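Putative transcriptional regulator protein (Vibrio parahaemolyticus, PDB 3ER6) is of unknown specific function but probably acts as an AraC-type DNA-binding transcriptional regulator, of which this chain is the DJ-1/PfpI-like domain. Local coordinates at residues 119-123 against 124-128; 91-94 against 95-99; 111-115 against 116-120. The protein carries 1 engineered substitution. All blocks are in the same frame, centred on the assembly; numbering follows the deposited sequence.

Contact 1: 119-123 against 124-128; sequences FVVAK and AGLLQ
The flat groups that meet here are the peptide carbonyls of Val120, Val121 and Ala122, each taking an N-H from residues at and just beyond the helix end. Over the face of the Ala122 carbonyl sits Gly125 N, 58° out of its plane, with a separation of 3.0 Å between Gly125 N and Ala122 O. The other two carbonyls are approached by donors that lie closer to the carbonyl planes. Ala124 N donates to Val120 O at 2.9 Å, the ordinary bond of the last helical turn. Leu126 N reaches back to Val121 O at 3.3 Å. Val121 O has a further partner, a water that gives it a hydrogen at 3.0 Å. The same water accepts from Leu127 N, so it bridges the helix end to the chain leaving it.

The bonds Leu126 to Val121 and Gly125 to Ala122, together with the positive phi of Gly125, define a Schellman motif that closes helix 117-124. Its usual apolar partner is present as well: Val121 CG1 touches Leu126 CD1 at 3.8 Å, and the two side chains cross at about a right angle. In Leu126, chi1 of -50° sets CG anti to the carbonyl carbon, beside the backbone N, and the extended chi2 then carries CD1 to Val121, where it also lies 4.0 Å from Val121 CB. Ala124 CB rests against Val120 O at 3.4 Å.

Further out, Val121 packs on Leu165 and Leu126 on Val163, both of strand 163-166, while Leu126 also touches His105 of helix 95-106. Ala122, on another side of the helix, packs against Phe142 of helix 136-145 and against Phe146 and Ile149 in loops.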
ATOM      1  N   PHE A 119      10.792   9.964  11.156  1.00 27.61           N
ATOM      2  CA  PHE A 119      12.058  10.665  11.322  1.00 27.59           C
ATOM      3  C   PHE A 119      11.846  12.157  10.978  1.00 27.81           C
ATOM      4  O   PHE A 119      12.513  13.031  11.566  1.00 28.26           O
ATOM      5  CB  PHE A 119      13.158  10.089  10.403  1.00 27.44           C
ATOM      6  CG  PHE A 119      13.760   8.798  10.896  1.00 32.74           C
ATOM      7  CD1 PHE A 119      13.006   7.618  10.938  1.00 32.14           C
ATOM      8  CD2 PHE A 119      15.105   8.758  11.313  1.00 34.74           C
ATOM      9  CE1 PHE A 119      13.577   6.430  11.384  1.00 33.35           C
ATOM     10  CE2 PHE A 119      15.659   7.569  11.779  1.00 32.42           C
ATOM     11  CZ  PHE A 119      14.900   6.410  11.798  1.00 34.15           C
ATOM     12  N   VAL A 120      10.981  12.449  10.000  1.00 27.27           N
ATOM     13  CA  VAL A 120      10.667  13.836   9.632  1.00 28.46           C
ATOM     14  C   VAL A 120       9.971  14.591  10.784  1.00 30.34           C
ATOM     15  O   VAL A 120      10.375  15.721  11.173  1.00 31.08           O
ATOM     16  CB  VAL A 120       9.776  13.910   8.353  1.00 28.79           C
ATOM     17  CG1 VAL A 120       9.499  15.374   7.979  1.00 27.27           C
ATOM     18  CG2 VAL A 120      10.450  13.162   7.169  1.00 26.67           C
ATOM     19  N   VAL A 121       8.942  13.978  11.364  1.00 31.34           N
ATOM     20  CA  VAL A 121       8.272  14.664  12.495  1.00 32.67           C
ATOM     21  C   VAL A 121       9.248  14.755  13.733  1.00 32.49           C
ATOM     22  O   VAL A 121       9.216  15.749  14.458  1.00 32.12           O
ATOM     23  CB  VAL A 121       6.908  14.017  12.894  1.00 33.84           C
ATOM     24  CG1 VAL A 121       5.953  14.056  11.724  1.00 34.21           C
ATOM     25  CG2 VAL A 121       7.111  12.613  13.356  1.00 37.39           C
ATOM     26  N   ALA A 122      10.107  13.751  13.940  1.00 32.43           N
ATOM     27  CA  ALA A 122      11.132  13.844  15.021  1.00 33.00           C
ATOM     28  C   ALA A 122      12.013  15.054  14.809  1.00 34.68           C
ATOM     29  O   ALA A 122      12.110  15.909  15.697  1.00 35.10           O
ATOM     30  CB  ALA A 122      11.980  12.551  15.143  1.00 31.84           C
ATOM     31  N   LYS A 123      12.636  15.128  13.635  1.00 34.51           N
ATOM     32  CA  LYS A 123      13.479  16.251  13.267  1.00 36.52           C
ATOM     33  C   LYS A 123      12.773  17.605  13.415  1.00 35.62           C
ATOM     34  O   LYS A 123      13.356  18.560  13.894  1.00 37.93           O
ATOM     35  CB  LYS A 123      13.985  16.100  11.833  1.00 35.77           C
ATOM     36  CG  LYS A 123      14.961  17.192  11.445  1.00 41.38           C
ATOM     37  CD  LYS A 123      15.634  16.818  10.136  1.00 46.09           C
ATOM     38  CE  LYS A 123      16.677  17.825   9.741  1.00 49.03           C
ATOM     39  NZ  LYS A 123      17.365  18.361  10.982  1.00 52.77           N
ATOM     40  N   ALA A 124      11.511  17.684  13.036  1.00 35.69           N
ATOM     41  CA  ALA A 124      10.784  18.910  13.071  1.00 34.09           C
ATOM     42  C   ALA A 124      10.329  19.293  14.500  1.00 33.30           C
ATOM     43  O   ALA A 124       9.814  20.342  14.655  1.00 33.22           O
ATOM     44  CB  ALA A 124       9.590  18.855  12.134  1.00 33.98           C
ATOM     45  N   GLY A 125      10.540  18.445  15.509  1.00 32.38           N
ATOM     46  CA  GLY A 125      10.129  18.775  16.868  1.00 35.09           C
ATOM     47  C   GLY A 125       8.637  18.764  17.138  1.00 35.16           C
ATOM     48  O   GLY A 125       8.186  19.351  18.127  1.00 36.25           O
ATOM     49  N   LEU A 126       7.852  18.073  16.304  1.00 34.25           N
ATOM     50  CA  LEU A 126       6.381  18.086  16.475  1.00 34.55           C
ATOM     51  C   LEU A 126       5.853  17.327  17.702  1.00 35.14           C
ATOM     52  O   LEU A 126       4.730  17.569  18.144  1.00 36.66           O
ATOM     53  CB  LEU A 126       5.654  17.533  15.246  1.00 32.79           C
ATOM     54  CG  LEU A 126       6.090  18.135  13.894  1.00 32.27           C
ATOM     55  CD1 LEU A 126       5.107  17.619  12.781  1.00 32.35           C
ATOM     56  CD2 LEU A 126       6.145  19.713  13.912  1.00 30.47           C
ATOM     57  N   LEU A 127       6.640  16.394  18.201  1.00 34.68           N
ATOM     58  CA  LEU A 127       6.240  15.581  19.333  1.00 34.62           C
ATOM     59  C   LEU A 127       6.362  16.385  20.628  1.00 35.96           C
ATOM     60  O   LEU A 127       7.464  16.750  21.025  1.00 36.47           O
ATOM     61  CB  LEU A 127       7.074  14.311  19.352  1.00 34.62           C
ATOM     62  CG  LEU A 127       6.750  13.385  18.145  1.00 32.68           C
ATOM     63  CD1 LEU A 127       7.885  12.325  18.003  1.00 32.99           C
ATOM     64  CD2 LEU A 127       5.340  12.702  18.260  1.00 29.93           C
ATOM     65  N   GLN A 128       5.231  16.676  21.263  1.00 38.22           N
ATOM     66  CA  GLN A 128       5.213  17.467  22.498  1.00 40.18           C
ATOM     67  C   GLN A 128       5.873  16.721  23.669  1.00 40.92           C
ATOM     68  O   GLN A 128       6.510  17.334  24.520  1.00 41.29           O
ATOM     69  CB  GLN A 128       3.792  17.865  22.823  1.00 40.76           C
ATOM     70  CG  GLN A 128       3.611  18.534  24.212  1.00 47.35           C
ATOM     71  CD  GLN A 128       4.241  19.954  24.349  1.00 53.59           C
ATOM     72  OE1 GLN A 128       3.531  20.977  24.456  1.00 56.46           O
ATOM     73  NE2 GLN A 128       5.561  20.002  24.365  1.00 50.66           N
TER
HETATM   74  O   HOH W   1       9.392  15.616  17.420  1.00 41.62           O

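Contact 2: 91-94 against 95-99; sequences DKID and PALFD. Engineered in segment 91-94: Lys92 (natural residue Asn).
Asp94 reaches forward over the first turn of the helix it precedes. Its CB lies 4.1 Å from Leu97 CB, and chi1 of -171° sets CG anti to the backbone N, beside the carbonyl carbon, which carries the carboxylate toward the helix start. OD1 then accepts from Ala96 N at 3.1 Å, met from above the carboxylate plane (61° out of it). OD2, the other branch, comes 4.2 Å from Ala96 CB. Asp94 stands at the N-cap of helix 95-106, with Pro95 as the first residue inside, and the OD1 to Ala96 N bond is its capping bond. The backbone O of Asp94 is gripped twice, by Leu97 N at 2.9 Å and by Phe98 N at 3.3 Å.

Just before the cap, Ile93 crosses the Phe98 side chain at about a right angle, CG2 meeting CE2 at 3.6 Å. This apolar pair, joining the residue before the N-cap to the fourth residue of the helix, is a hydrophobic staple. Ile93 CG2 also nears Leu97 CD2 at 4.1 Å.

Leu97 leans on Pro50 and Trp69 in loops, whereas Phe98 lies against Val120, Lys123 and Ala124 of helix 117-124, and Ile93 reaches the same Val120.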
ATOM      1  N   ASP A  91      18.640  14.614   5.493  1.00 42.17           N
ATOM      2  CA  ASP A  91      19.354  15.884   5.449  1.00 46.08           C
ATOM      3  C   ASP A  91      19.189  16.567   4.115  1.00 46.03           C
ATOM      4  O   ASP A  91      19.580  17.721   3.970  1.00 47.62           O
ATOM      5  CB  ASP A  91      20.858  15.707   5.757  1.00 47.10           C
ATOM      6  CG  ASP A  91      21.118  15.462   7.253  1.00 53.65           C
ATOM      7  OD1 ASP A  91      20.149  15.577   8.076  1.00 56.27           O
ATOM      8  OD2 ASP A  91      22.291  15.154   7.605  1.00 61.13           O
ATOM      9  N   LYS A  92      18.638  15.856   3.145  1.00 45.64           N
ATOM     10  CA  LYS A  92      18.462  16.396   1.806  1.00 45.54           C
ATOM     11  C   LYS A  92      17.083  17.036   1.609  1.00 44.50           C
ATOM     12  O   LYS A  92      16.807  17.635   0.561  1.00 44.17           O
ATOM     13  CB  LYS A  92      18.706  15.321   0.739  1.00 47.06           C
ATOM     14  CG  LYS A  92      20.070  14.653   0.825  1.00 51.54           C
ATOM     15  CD  LYS A  92      20.169  13.507  -0.195  1.00 55.36           C
ATOM     16  CE  LYS A  92      21.159  13.829  -1.313  1.00 59.53           C
ATOM     17  NZ  LYS A  92      20.490  14.361  -2.564  1.00 61.57           N
ATOM     18  N   ILE A  93      16.221  16.935   2.617  1.00 42.64           N
ATOM     19  CA  ILE A  93      14.873  17.460   2.484  1.00 40.73           C
ATOM     20  C   ILE A  93      14.897  18.984   2.465  1.00 40.03           C
ATOM     21  O   ILE A  93      15.535  19.610   3.297  1.00 38.90           O
ATOM     22  CB  ILE A  93      13.962  16.959   3.641  1.00 40.95           C
ATOM     23  CG1 ILE A  93      13.766  15.447   3.490  1.00 42.52           C
ATOM     24  CG2 ILE A  93      12.590  17.687   3.633  1.00 40.01           C
ATOM     25  CD1 ILE A  93      12.920  14.836   4.606  1.00 44.01           C
ATOM     26  N   ASP A  94      14.204  19.573   1.502  1.00 38.01           N
ATOM     27  CA  ASP A  94      14.108  21.024   1.382  1.00 38.71           C
ATOM     28  C   ASP A  94      13.711  21.660   2.728  1.00 37.51           C
ATOM     29  O   ASP A  94      12.686  21.342   3.290  1.00 36.90           O
ATOM     30  CB  ASP A  94      13.037  21.297   0.306  1.00 39.13           C
ATOM     31  CG  ASP A  94      12.935  22.736  -0.106  1.00 41.31           C
ATOM     32  OD1 ASP A  94      13.555  23.628   0.514  1.00 40.99           O
ATOM     33  OD2 ASP A  94      12.139  22.955  -1.054  1.00 43.65           O
ATOM     34  N   PRO A  95      14.516  22.596   3.238  1.00 37.99           N
ATOM     35  CA  PRO A  95      14.128  23.297   4.487  1.00 36.33           C
ATOM     36  C   PRO A  95      12.774  23.995   4.430  1.00 35.17           C
ATOM     37  O   PRO A  95      12.087  24.116   5.458  1.00 36.02           O
ATOM     38  CB  PRO A  95      15.208  24.360   4.651  1.00 37.24           C
ATOM     39  CG  PRO A  95      16.124  24.243   3.477  1.00 37.73           C
ATOM     40  CD  PRO A  95      15.875  22.945   2.783  1.00 38.55           C
ATOM     41  N   ALA A  96      12.413  24.534   3.271  1.00 33.84           N
ATOM     42  CA  ALA A  96      11.105  25.162   3.110  1.00 34.30           C
ATOM     43  C   ALA A  96       9.967  24.162   3.352  1.00 33.38           C
ATOM     44  O   ALA A  96       8.871  24.537   3.793  1.00 31.57           O
ATOM     45  CB  ALA A  96      10.975  25.799   1.760  1.00 34.27           C
ATOM     46  N   LEU A  97      10.244  22.891   3.069  1.00 33.79           N
ATOM     47  CA  LEU A  97       9.249  21.837   3.301  1.00 34.42           C
ATOM     48  C   LEU A  97       9.141  21.575   4.813  1.00 33.98           C
ATOM     49  O   LEU A  97       8.036  21.404   5.320  1.00 31.67           O
ATOM     50  CB  LEU A  97       9.633  20.579   2.548  1.00 34.94           C
ATOM     51  CG  LEU A  97       8.592  19.523   2.181  1.00 38.92           C
ATOM     52  CD1 LEU A  97       7.313  20.072   1.431  1.00 36.84           C
ATOM     53  CD2 LEU A  97       9.284  18.523   1.294  1.00 38.76           C
ATOM     54  N   PHE A  98      10.277  21.539   5.531  1.00 34.19           N
ATOM     55  CA  PHE A  98      10.203  21.520   6.999  1.00 33.90           C
ATOM     56  C   PHE A  98       9.432  22.717   7.537  1.00 33.66           C
ATOM     57  O   PHE A  98       8.688  22.577   8.493  1.00 33.55           O
ATOM     58  CB  PHE A  98      11.597  21.474   7.649  1.00 33.90           C
ATOM     59  CG  PHE A  98      12.163  20.110   7.731  1.00 34.45           C
ATOM     60  CD1 PHE A  98      11.647  19.202   8.653  1.00 34.72           C
ATOM     61  CD2 PHE A  98      13.178  19.713   6.890  1.00 35.35           C
ATOM     62  CE1 PHE A  98      12.179  17.902   8.752  1.00 39.44           C
ATOM     63  CE2 PHE A  98      13.704  18.431   6.964  1.00 39.52           C
ATOM     64  CZ  PHE A  98      13.196  17.509   7.908  1.00 37.08           C
ATOM     65  N   ASP A  99       9.619  23.909   6.949  1.00 34.00           N
ATOM     66  CA  ASP A  99       8.905  25.070   7.446  1.00 34.61           C
ATOM     67  C   ASP A  99       7.419  24.861   7.236  1.00 33.52           C
ATOM     68  O   ASP A  99       6.626  25.172   8.084  1.00 33.63           O
ATOM     69  CB  ASP A  99       9.336  26.378   6.736  1.00 36.72           C
ATOM     70  CG  ASP A  99      10.786  26.783   7.057  1.00 40.80           C
ATOM     71  OD1 ASP A  99      11.322  26.312   8.081  1.00 46.78           O
ATOM     72  OD2 ASP A  99      11.398  27.555   6.264  1.00 46.85           O
TER

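Contact 3: 111-115 against 116-120; sequences IVAID and TGIFV
Ile118 folds back over the end of the strand: its CG1 lies 3.3 Å from Asp115 O and 4.0 Å from Ala113 CB. Ala113 CB, pointing toward the helix, also rests on Gly117 O at 3.6 Å. Between Ala113 and Ile118 the chain reverses through a type II' beta turn from Ile114 to Gly117. The closing bond, Gly117 N to Ile114 O at 3.0 Å, is weak, with an angle of only 129° at the hydrogen.

Asp115 occupies the tight bend between strand 110-114 and helix 117-124 with positive phi (60°). This strand-turn-helix resembles the nucleophile elbow of DJ-1/PfpI relatives, many of which carry a cysteine at the corresponding bend; here it is an aspartate.

With CG anti to the backbone N (chi1 -166°), the Asp115 carboxylate lies alongside the Thr116 side chain, both pointing the same way, and Asp115 OD1 is 3.9 Å from Thr116 CG2. The carboxylate is held from outside the turn: OD1 is hydrogen-bonded to His135 NE2 and OD2 to Ser82 OG. Thr116 OG1 is fixed by Ile83 N, Gly84 O and that same Ser82 OG. Beyond these, Ile118 packs on Phe142 and Thr116 on Phe138, both of helix 136-145, and Val112 pairs through its backbone with Leu78 and Ile80.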
ATOM      1  N   ILE A 111      -1.203  15.709  11.932  1.00 31.39           N
ATOM      2  CA  ILE A 111       0.022  15.293  11.241  1.00 31.11           C
ATOM      3  C   ILE A 111       0.171  13.783  11.422  1.00 31.30           C
ATOM      4  O   ILE A 111       0.348  13.253  12.546  1.00 32.46           O
ATOM      5  CB  ILE A 111       1.303  15.997  11.772  1.00 31.96           C
ATOM      6  CG1 ILE A 111       1.129  17.521  11.952  1.00 29.22           C
ATOM      7  CG2 ILE A 111       2.568  15.658  10.929  1.00 30.16           C
ATOM      8  CD1 ILE A 111       0.809  18.312  10.597  1.00 32.89           C
ATOM      9  N   VAL A 112       0.129  13.054  10.314  1.00 30.19           N
ATOM     10  CA  VAL A 112       0.156  11.589  10.386  1.00 29.52           C
ATOM     11  C   VAL A 112       1.447  11.167   9.707  1.00 30.65           C
ATOM     12  O   VAL A 112       1.647  11.464   8.520  1.00 30.98           O
ATOM     13  CB  VAL A 112      -1.042  10.945   9.596  1.00 29.37           C
ATOM     14  CG1 VAL A 112      -0.950   9.407   9.718  1.00 30.65           C
ATOM     15  CG2 VAL A 112      -2.439  11.472  10.086  1.00 29.29           C
ATOM     16  N   ALA A 113       2.341  10.513  10.439  1.00 29.42           N
ATOM     17  CA  ALA A 113       3.652  10.173   9.918  1.00 29.89           C
ATOM     18  C   ALA A 113       3.735   8.660   9.928  1.00 30.25           C
ATOM     19  O   ALA A 113       3.454   8.040  10.968  1.00 29.12           O
ATOM     20  CB  ALA A 113       4.789  10.766  10.807  1.00 28.59           C
ATOM     21  N   ILE A 114       4.094   8.071   8.772  1.00 30.42           N
ATOM     22  CA  ILE A 114       4.108   6.622   8.592  1.00 29.38           C
ATOM     23  C   ILE A 114       5.487   6.160   8.167  1.00 29.78           C
ATOM     24  O   ILE A 114       6.146   6.873   7.373  1.00 27.00           O
ATOM     25  CB  ILE A 114       2.959   6.194   7.542  1.00 29.06           C
ATOM     26  CG1 ILE A 114       3.208   6.765   6.150  1.00 29.78           C
ATOM     27  CG2 ILE A 114       1.575   6.742   8.016  1.00 28.87           C
ATOM     28  CD1 ILE A 114       2.161   6.277   5.096  1.00 31.17           C
ATOM     29  N   ASP A 115       5.955   5.002   8.700  1.00 28.59           N
ATOM     30  CA  ASP A 115       7.214   4.452   8.305  1.00 29.10           C
ATOM     31  C   ASP A 115       8.267   5.523   8.668  1.00 28.94           C
ATOM     32  O   ASP A 115       8.099   6.230   9.677  1.00 27.68           O
ATOM     33  CB  ASP A 115       7.232   4.108   6.798  1.00 30.30           C
ATOM     34  CG  ASP A 115       8.448   3.199   6.380  1.00 37.25           C
ATOM     35  OD1 ASP A 115       9.238   2.709   7.223  1.00 42.61           O
ATOM     36  OD2 ASP A 115       8.598   2.962   5.183  1.00 44.06           O
ATOM     37  N   THR A 116       9.321   5.647   7.873  1.00 28.02           N
ATOM     38  CA  THR A 116      10.396   6.644   8.184  1.00 29.29           C
ATOM     39  C   THR A 116       9.962   8.145   8.097  1.00 29.10           C
ATOM     40  O   THR A 116      10.710   9.034   8.473  1.00 30.91           O
ATOM     41  CB  THR A 116      11.695   6.387   7.398  1.00 29.91           C
ATOM     42  OG1 THR A 116      11.452   6.412   5.993  1.00 30.30           O
ATOM     43  CG2 THR A 116      12.279   5.024   7.778  1.00 30.32           C
ATOM     44  N   GLY A 117       8.766   8.416   7.599  1.00 28.01           N
ATOM     45  CA  GLY A 117       8.118   9.750   7.811  1.00 27.22           C
ATOM     46  C   GLY A 117       8.187  10.133   9.288  1.00 29.33           C
ATOM     47  O   GLY A 117       8.186  11.351   9.640  1.00 28.62           O
ATOM     48  N   ILE A 118       8.256   9.136  10.168  1.00 27.57           N
ATOM     49  CA  ILE A 118       8.420   9.440  11.610  1.00 28.78           C
ATOM     50  C   ILE A 118       9.730  10.239  11.908  1.00 28.29           C
ATOM     51  O   ILE A 118       9.733  11.138  12.769  1.00 28.32           O
ATOM     52  CB  ILE A 118       8.248   8.179  12.532  1.00 28.01           C
ATOM     53  CG1 ILE A 118       6.815   7.655  12.421  1.00 30.27           C
ATOM     54  CG2 ILE A 118       8.613   8.538  14.044  1.00 27.78           C
ATOM     55  CD1 ILE A 118       6.646   6.221  12.810  1.00 30.10           C
ATOM     56  N   PHE A 119      10.792   9.964  11.156  1.00 27.61           N
ATOM     57  CA  PHE A 119      12.058  10.665  11.322  1.00 27.59           C
ATOM     58  C   PHE A 119      11.846  12.157  10.978  1.00 27.81           C
ATOM     59  O   PHE A 119      12.513  13.031  11.566  1.00 28.26           O
ATOM     60  CB  PHE A 119      13.158  10.089  10.403  1.00 27.44           C
ATOM     61  CG  PHE A 119      13.760   8.798  10.896  1.00 32.74           C
ATOM     62  CD1 PHE A 119      13.006   7.618  10.938  1.00 32.14           C
ATOM     63  CD2 PHE A 119      15.105   8.758  11.313  1.00 34.74           C
ATOM     64  CE1 PHE A 119      13.577   6.430  11.384  1.00 33.35           C
ATOM     65  CE2 PHE A 119      15.659   7.569  11.779  1.00 32.42           C
ATOM     66  CZ  PHE A 119      14.900   6.410  11.798  1.00 34.15           C
ATOM     67  N   VAL A 120      10.981  12.449  10.000  1.00 27.27           N
ATOM     68  CA  VAL A 120      10.667  13.836   9.632  1.00 28.46           C
ATOM     69  C   VAL A 120       9.971  14.591  10.784  1.00 30.34           C
ATOM     70  O   VAL A 120      10.375  15.721  11.173  1.00 31.08           O
ATOM     71  CB  VAL A 120       9.776  13.910   8.353  1.00 28.79           C
ATOM     72  CG1 VAL A 120       9.499  15.374   7.979  1.00 27.27           C
ATOM     73  CG2 VAL A 120      10.450  13.162   7.169  1.00 26.67           C
TER

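Along the chain the order is contact 2, contact 3, contact 1: a helix start, a strand-to-helix bend, then the end of that second helix. Contacts 1 and 3 have centres about 9 Å apart and share Phe119 and Val120; contact 3 lies at the start of helix 117-124 and contact 1 at its end. Contact 2, with its centre about 13 Å from contact 1 and 14 Å from contact 3, opens helix 95-106, the longer helix in the connection between the neighbouring parallel strands 77-80 and 110-114. Phe98 is one place where the two helices meet, its CZ 3.4 Å from Lys123 CD. Val121 CG1, 3.6 Å from Ala113 CB, ties helix 117-124 to the central mixed sheet of this DJ-1/PfpI-like domain.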